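Local atomic coordinates of pectinesterase A (Erwinia chrysanthemi, PDB entry 2NTP), a protein that hydrolyses the methyl esters of pectin's galacturonate units, releasing methanol, as the first step in the maceration and soft-rotting of plant tissue. Residues G219-N224 and V266-S271; A70-T75 and S123-T128; V8-S13 and G42-R47. All blocks are in the same frame, centred on the assembly; numbering follows the deposited sequence.

Contact 1 (G219-N224 and V266-S271); sequences GLVITN and VFLNTS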
# COMPACT_ATOMS: atom_id res chain seq x y z
N GLY A 219 -2.85 -3.45 13.14
CA GLY A 219 -2.45 -2.53 12.08
C GLY A 219 -2.04 -3.34 10.86
O GLY A 219 -2.87 -4.03 10.26
N LEU A 220 -0.76 -3.27 10.52
CA LEU A 220 -0.22 -3.99 9.37
C LEU A 220 0.32 -5.33 9.82
O LEU A 220 1.24 -5.39 10.64
CB LEU A 220 0.86 -3.17 8.67
CG LEU A 220 0.53 -1.69 8.43
CD1 LEU A 220 1.72 -0.96 7.85
CD2 LEU A 220 -0.69 -1.52 7.53
N VAL A 221 -0.26 -6.41 9.29
CA VAL A 221 0.11 -7.77 9.68
C VAL A 221 0.53 -8.53 8.43
O VAL A 221 -0.28 -8.71 7.50
CB VAL A 221 -1.03 -8.49 10.44
CG1 VAL A 221 -0.60 -9.89 10.88
CG2 VAL A 221 -1.49 -7.66 11.65
N ILE A 222 1.79 -8.95 8.39
CA ILE A 222 2.35 -9.61 7.21
C ILE A 222 2.69 -11.07 7.55
O ILE A 222 3.50 -11.33 8.44
CB ILE A 222 3.61 -8.86 6.68
CG1 ILE A 222 3.24 -7.46 6.18
CG2 ILE A 222 4.28 -9.63 5.54
CD1 ILE A 222 3.49 -6.35 7.18
N THR A 223 2.05 -12.00 6.85
CA THR A 223 2.19 -13.43 7.17
C THR A 223 2.61 -14.26 5.96
O THR A 223 2.14 -14.02 4.85
CB THR A 223 0.86 -14.04 7.76
OG1 THR A 223 -0.17 -14.01 6.77
CG2 THR A 223 0.40 -13.27 8.99
N ASN A 224 3.48 -15.24 6.20
CA ASN A 224 3.84 -16.24 5.18
C ASN A 224 4.26 -15.58 3.87
O ASN A 224 3.89 -16.03 2.78
CB ASN A 224 2.67 -17.20 4.95
CG ASN A 224 2.10 -17.77 6.24
OD1 ASN A 224 0.90 -17.69 6.50
ND2 ASN A 224 2.97 -18.35 7.06
N VAL A 266 3.54 -6.18 12.25
CA VAL A 266 3.96 -7.50 12.72
C VAL A 266 4.24 -8.41 11.53
O VAL A 266 3.40 -8.53 10.63
CB VAL A 266 2.90 -8.13 13.65
CG1 VAL A 266 3.39 -9.49 14.16
CG2 VAL A 266 2.60 -7.21 14.83
N PHE A 267 5.43 -9.01 11.53
CA PHE A 267 5.82 -10.00 10.53
C PHE A 267 5.78 -11.38 11.17
O PHE A 267 6.40 -11.59 12.21
CB PHE A 267 7.24 -9.74 10.01
CG PHE A 267 7.36 -8.52 9.14
CD1 PHE A 267 7.65 -7.28 9.70
CD2 PHE A 267 7.19 -8.61 7.76
CE1 PHE A 267 7.76 -6.14 8.91
CE2 PHE A 267 7.31 -7.48 6.95
CZ PHE A 267 7.59 -6.24 7.53
N LEU A 268 5.07 -12.31 10.54
CA LEU A 268 5.06 -13.70 10.99
C LEU A 268 5.43 -14.66 9.87
O LEU A 268 4.90 -14.56 8.76
CB LEU A 268 3.70 -14.09 11.58
CG LEU A 268 3.15 -13.23 12.72
CD1 LEU A 268 2.09 -12.28 12.17
CD2 LEU A 268 2.56 -14.11 13.81
N ASN A 269 6.35 -15.58 10.16
CA ASN A 269 6.75 -16.63 9.22
C ASN A 269 7.09 -16.08 7.83
O ASN A 269 6.66 -16.60 6.80
CB ASN A 269 5.65 -17.70 9.12
CG ASN A 269 5.34 -18.35 10.46
OD1 ASN A 269 4.23 -18.23 10.99
ND2 ASN A 269 6.33 -19.04 11.02
N THR A 270 7.89 -15.01 7.82
CA THR A 270 8.20 -14.29 6.59
C THR A 270 9.70 -14.31 6.29
O THR A 270 10.52 -14.11 7.18
CB THR A 270 7.63 -12.84 6.67
OG1 THR A 270 6.21 -12.91 6.56
CG2 THR A 270 8.17 -11.95 5.56
N SER A 271 10.05 -14.58 5.03
CA SER A 271 11.45 -14.57 4.62
C SER A 271 11.92 -13.14 4.38
O SER A 271 11.14 -12.28 3.94
CB SER A 271 11.68 -15.42 3.37
OG SER A 271 11.05 -14.88 2.24
O HOH W 1 5.62 -19.34 5.92
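Val266 enters the pairing through its backbone: its N gives a hydrogen bond to Leu220 O and its O takes one from Ile222 N, nearly straight at 179°. Phe267 runs alongside Ile222, for in this parallel register Phe267 CG and Ile222 CG1 are both anti to the carbonyl carbon. Phe267 CD2 lies 3.7 Å from Ile222 CB, and Ile222 CD1 rests over one ring face, 4.3 Å from the centroid, a CH-pi contact. Leu268 N donates to Ile222 O. On the opposite face of the sheet, Leu268 CD1 touches Thr223 CG2 at 3.7 Å and Val221 CG1 at 3.8 Å, two methyls on the same side of it. Leu268 O is gripped twice, by Asn224 N at 3.0 Å and by Thr270 OG1, a hydroxyl above the carbonyl plane that Ser225 N also bonds. Asn269 lies alongside Asn224, amide planes 9° apart, with Asn224 ND2 3.4 Å from Asn269 CB; a water links Asn224 ND2 to Asn269 O, and Asn224 OD1 bonds Asn186. The strand axes run 4.8 Å apart at 13°, consistent with successive coils of the right-handed beta-helix: 220-223 lies between 182-186 and 264-268, and Phe267 also packs on strands 226-229 (Val227) and 205-210 (Leu207).

Contact 2 (A70-T75 and S123-T128); sequences ATAAGT and SKIKDT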
# COMPACT_ATOMS: atom_id res chain seq x y z
N ALA A 70 0.03 8.12 -13.93
CA ALA A 70 1.17 8.79 -13.31
C ALA A 70 0.75 10.07 -12.60
O ALA A 70 0.36 11.05 -13.24
CB ALA A 70 2.25 9.08 -14.35
N THR A 71 0.81 10.05 -11.27
CA THR A 71 0.43 11.22 -10.46
C THR A 71 1.23 11.24 -9.16
O THR A 71 1.15 10.30 -8.37
CB THR A 71 -1.09 11.22 -10.10
OG1 THR A 71 -1.86 10.71 -11.20
CG2 THR A 71 -1.57 12.62 -9.71
N ALA A 72 2.02 12.30 -8.95
CA ALA A 72 2.68 12.49 -7.65
C ALA A 72 1.88 13.47 -6.80
O ALA A 72 1.04 14.22 -7.32
CB ALA A 72 4.11 12.99 -7.84
N ALA A 73 2.15 13.46 -5.49
CA ALA A 73 1.55 14.44 -4.58
C ALA A 73 1.82 15.86 -5.05
O ALA A 73 0.96 16.73 -4.92
CB ALA A 73 2.08 14.24 -3.16
N GLY A 74 3.01 16.09 -5.61
CA GLY A 74 3.42 17.41 -6.07
C GLY A 74 3.00 17.76 -7.49
O GLY A 74 3.28 18.87 -7.96
N THR A 75 2.35 16.82 -8.17
CA THR A 75 1.77 17.09 -9.49
C THR A 75 0.68 18.15 -9.32
O THR A 75 -0.12 18.08 -8.39
CB THR A 75 1.18 15.82 -10.15
OG1 THR A 75 2.20 14.82 -10.25
CG2 THR A 75 0.63 16.11 -11.54
N SER A 123 10.52 21.66 -12.98
CA SER A 123 9.64 20.49 -13.12
C SER A 123 10.01 19.37 -12.15
O SER A 123 9.29 18.36 -12.06
CB SER A 123 9.64 19.98 -14.57
OG SER A 123 10.83 19.28 -14.88
N LYS A 124 11.11 19.54 -11.41
CA LYS A 124 11.51 18.56 -10.39
C LYS A 124 10.61 18.67 -9.17
O LYS A 124 10.57 19.71 -8.50
CB LYS A 124 12.99 18.73 -10.01
CG LYS A 124 13.54 17.58 -9.16
CD LYS A 124 15.02 17.77 -8.85
CE LYS A 124 15.59 16.53 -8.17
NZ LYS A 124 17.07 16.58 -8.04
N ILE A 125 9.88 17.59 -8.89
CA ILE A 125 8.89 17.54 -7.82
C ILE A 125 9.53 17.16 -6.48
O ILE A 125 10.33 16.22 -6.41
CB ILE A 125 7.75 16.54 -8.20
CG1 ILE A 125 6.89 17.11 -9.34
CG2 ILE A 125 6.88 16.21 -6.99
CD1 ILE A 125 5.88 16.14 -9.92
N LYS A 126 9.18 17.90 -5.42
CA LYS A 126 9.66 17.60 -4.07
C LYS A 126 8.72 16.63 -3.33
O LYS A 126 9.18 15.78 -2.57
CB LYS A 126 9.84 18.88 -3.26
CG LYS A 126 11.10 19.65 -3.60
CD LYS A 126 11.14 21.00 -2.91
CE LYS A 126 12.39 21.77 -3.31
NZ LYS A 126 12.35 23.18 -2.83
N ASP A 127 7.42 16.79 -3.55
CA ASP A 127 6.41 15.92 -2.94
C ASP A 127 6.24 14.67 -3.81
O ASP A 127 5.33 14.59 -4.64
CB ASP A 127 5.08 16.66 -2.76
CG ASP A 127 5.19 17.83 -1.79
OD1 ASP A 127 6.26 18.02 -1.18
OD2 ASP A 127 4.19 18.56 -1.64
N THR A 128 7.14 13.71 -3.58
CA THR A 128 7.33 12.57 -4.47
C THR A 128 6.48 11.35 -4.15
O THR A 128 6.59 10.32 -4.82
CB THR A 128 8.82 12.16 -4.51
OG1 THR A 128 9.34 12.12 -3.17
CG2 THR A 128 9.62 13.17 -5.32
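Ala72 opens the contact, its CB reaching Asp127 O at 3.8 Å. It is also the first residue of a type I beta turn that runs to Thr75, closed by the bond from Thr75 N to Ala72 O and braced by a second one from Ala72 N to Thr75 OG1. Ala73 turns its methyl to the other loop, CB lying 3.6 Å from Asp127 O and close to Asp127 CB. Gly74 supplies the polar link: its N donates to Asp127 O at 2.9 Å, in the carbonyl plane on a lone pair, although the N-H is bent to 135°. Ile125 CG2 packs on Gly74 CA at 3.8 Å. Both branches of Ile125 are used, for CG1, anti to the carbonyl carbon (chi1 -70°), carries CD1 across to Thr75 OG1 at 3.9 Å. Asp127, the centre of an inverse gamma turn, offers its carbonyl here and sends its carboxylate to a salt bridge with Lys82. The side chains of Ala73 and Thr85 are about 4 Å apart, those of Asp127 and Gln129 about 3 Å; Thr85 and Gln129 bind substrate. With the Ala73 side chain about 6 Å from a bound galacturonate, this is consistent with a place beside the pectin-binding cleft.

Contact 3 (V8-S13 and G42-R47); sequences VSKSSS and GVYNER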
# COMPACT_ATOMS: atom_id res chain seq x y z
N VAL A 8 -14.71 -5.43 -19.94
CA VAL A 8 -13.87 -4.38 -20.50
C VAL A 8 -12.81 -5.02 -21.40
O VAL A 8 -12.18 -6.00 -21.01
CB VAL A 8 -13.19 -3.53 -19.39
CG1 VAL A 8 -12.40 -2.37 -19.99
CG2 VAL A 8 -14.21 -2.99 -18.41
N SER A 9 -12.63 -4.46 -22.59
CA SER A 9 -11.60 -4.93 -23.52
C SER A 9 -11.05 -3.81 -24.39
O SER A 9 -11.72 -2.80 -24.61
CB SER A 9 -12.13 -6.08 -24.39
OG SER A 9 -13.02 -5.60 -25.38
N LYS A 10 -9.83 -4.01 -24.89
CA LYS A 10 -9.18 -3.08 -25.80
C LYS A 10 -9.69 -3.24 -27.23
O LYS A 10 -9.62 -2.30 -28.03
CB LYS A 10 -7.66 -3.26 -25.76
CG LYS A 10 -6.99 -2.76 -24.50
CD LYS A 10 -7.01 -1.24 -24.42
CE LYS A 10 -6.34 -0.75 -23.16
NZ LYS A 10 -6.43 0.73 -23.03
N SER A 11 -10.18 -4.43 -27.55
CA SER A 11 -10.61 -4.77 -28.91
C SER A 11 -12.11 -4.58 -29.11
O SER A 11 -12.92 -4.93 -28.25
CB SER A 11 -10.21 -6.20 -29.26
OG SER A 11 -8.80 -6.36 -29.21
N SER A 12 -12.47 -4.02 -30.27
CA SER A 12 -13.87 -3.90 -30.69
C SER A 12 -14.37 -5.21 -31.29
O SER A 12 -15.57 -5.39 -31.50
CB SER A 12 -14.03 -2.75 -31.69
OG SER A 12 -13.20 -2.94 -32.82
N SER A 13 -13.43 -6.12 -31.56
CA SER A 13 -13.73 -7.45 -32.08
C SER A 13 -14.34 -8.38 -31.02
O SER A 13 -14.91 -9.42 -31.36
CB SER A 13 -12.46 -8.08 -32.67
OG SER A 13 -12.72 -9.37 -33.19
N GLY A 42 -4.63 -5.73 -21.18
CA GLY A 42 -4.38 -4.42 -21.75
C GLY A 42 -3.94 -3.47 -20.66
O GLY A 42 -4.09 -3.77 -19.47
N VAL A 43 -3.37 -2.34 -21.06
CA VAL A 43 -2.98 -1.29 -20.13
C VAL A 43 -4.02 -0.18 -20.21
O VAL A 43 -4.17 0.49 -21.24
CB VAL A 43 -1.55 -0.73 -20.42
CG1 VAL A 43 -1.20 0.39 -19.45
CG2 VAL A 43 -0.52 -1.84 -20.33
N TYR A 44 -4.75 -0.01 -19.11
CA TYR A 44 -5.82 0.98 -19.02
C TYR A 44 -5.32 2.20 -18.27
O TYR A 44 -5.10 2.15 -17.05
CB TYR A 44 -7.06 0.35 -18.37
CG TYR A 44 -7.57 -0.84 -19.15
CD1 TYR A 44 -7.00 -2.11 -18.98
CD2 TYR A 44 -8.59 -0.70 -20.09
CE1 TYR A 44 -7.45 -3.21 -19.72
CE2 TYR A 44 -9.05 -1.79 -20.83
CZ TYR A 44 -8.48 -3.04 -20.63
OH TYR A 44 -8.94 -4.11 -21.36
N ASN A 45 -5.11 3.29 -19.01
CA ASN A 45 -4.61 4.53 -18.42
C ASN A 45 -5.76 5.32 -17.80
O ASN A 45 -6.33 6.23 -18.41
CB ASN A 45 -3.85 5.36 -19.46
CG ASN A 45 -3.27 6.65 -18.90
OD1 ASN A 45 -3.14 7.65 -19.62
ND2 ASN A 45 -2.91 6.65 -17.62
N GLU A 46 -6.10 4.93 -16.57
CA GLU A 46 -7.28 5.45 -15.89
C GLU A 46 -6.99 5.67 -14.41
O GLU A 46 -6.16 4.97 -13.82
CB GLU A 46 -8.44 4.47 -16.02
CG GLU A 46 -8.87 4.18 -17.45
CD GLU A 46 -10.11 3.33 -17.51
OE1 GLU A 46 -11.10 3.68 -16.83
OE2 GLU A 46 -10.09 2.31 -18.24
N ARG A 47 -7.69 6.64 -13.85
CA ARG A 47 -7.75 6.83 -12.41
C ARG A 47 -9.19 6.58 -11.97
O ARG A 47 -10.14 7.08 -12.60
CB ARG A 47 -7.29 8.23 -12.02
CG ARG A 47 -5.90 8.57 -12.57
CD ARG A 47 -5.42 9.89 -12.03
NE ARG A 47 -5.25 9.82 -10.58
CZ ARG A 47 -5.27 10.86 -9.76
NH1 ARG A 47 -5.45 12.10 -10.22
NH2 ARG A 47 -5.11 10.66 -8.46
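An off-centre cation-pi contact and a CH-pi contact over the ring face, both between Lys10 and Tyr44, fasten the loop after strand 6-8 to strand 42-45, at the N-terminal end of the beta-helix. The lysine chain bends at chi2 (-70°) and is extended beyond it, which carries CE over the ring. Lys10 CE stands over one face, 3.9 Å from the Tyr44 centroid and 17° off the ring normal; Lys10 NZ is farther out at 4.4 Å. The same ammonium donates a hydrogen bond to Val43 O at 2.9 Å from above the carbonyl plane, so that two different groups fix where the charge sits. The carboxylate of Glu46 is bonded to the backbone N atoms of Ile21 and Ala22. Gly42, whose backbone angles call for glycine, takes Lys10 CG against its CA at 4.1 Å. Val8 CG1 touches the ring obliquely, 3.5 Å from Tyr44 CE2, and Ser9 CA lies 3.5 Å from Tyr44 OH, a hydroxyl hydrogen-bonded to Lys40 O. Val8 and Tyr44 both pack on Ile21 of helix 21-26, consistent with the helix-capped N-terminal end of a parallel beta-helix.

In the fold
From the N terminus the chain first makes contact 3, closing a short loop that includes helix 21-26 and strand 35-39 and tying the segment after the first strand to strand 42-45. Contact 2 comes next, joining two loops 48 residues apart beside the substrate cleft. Contact 1 closes last, pairing neighbouring strands of the parallel sheet that begins with strand 6-8. The three loops follow in series; none nests or crosses. Contacts 2 and 3 meet directly, with Thr71 OG1 packed 3.6 Å from Arg47 NE, although their centres are 26 Å apart. Contact 1 lies beyond the chain's centre, its nearest atoms about 18 Å from contact 2 and about 21 Å from contact 3.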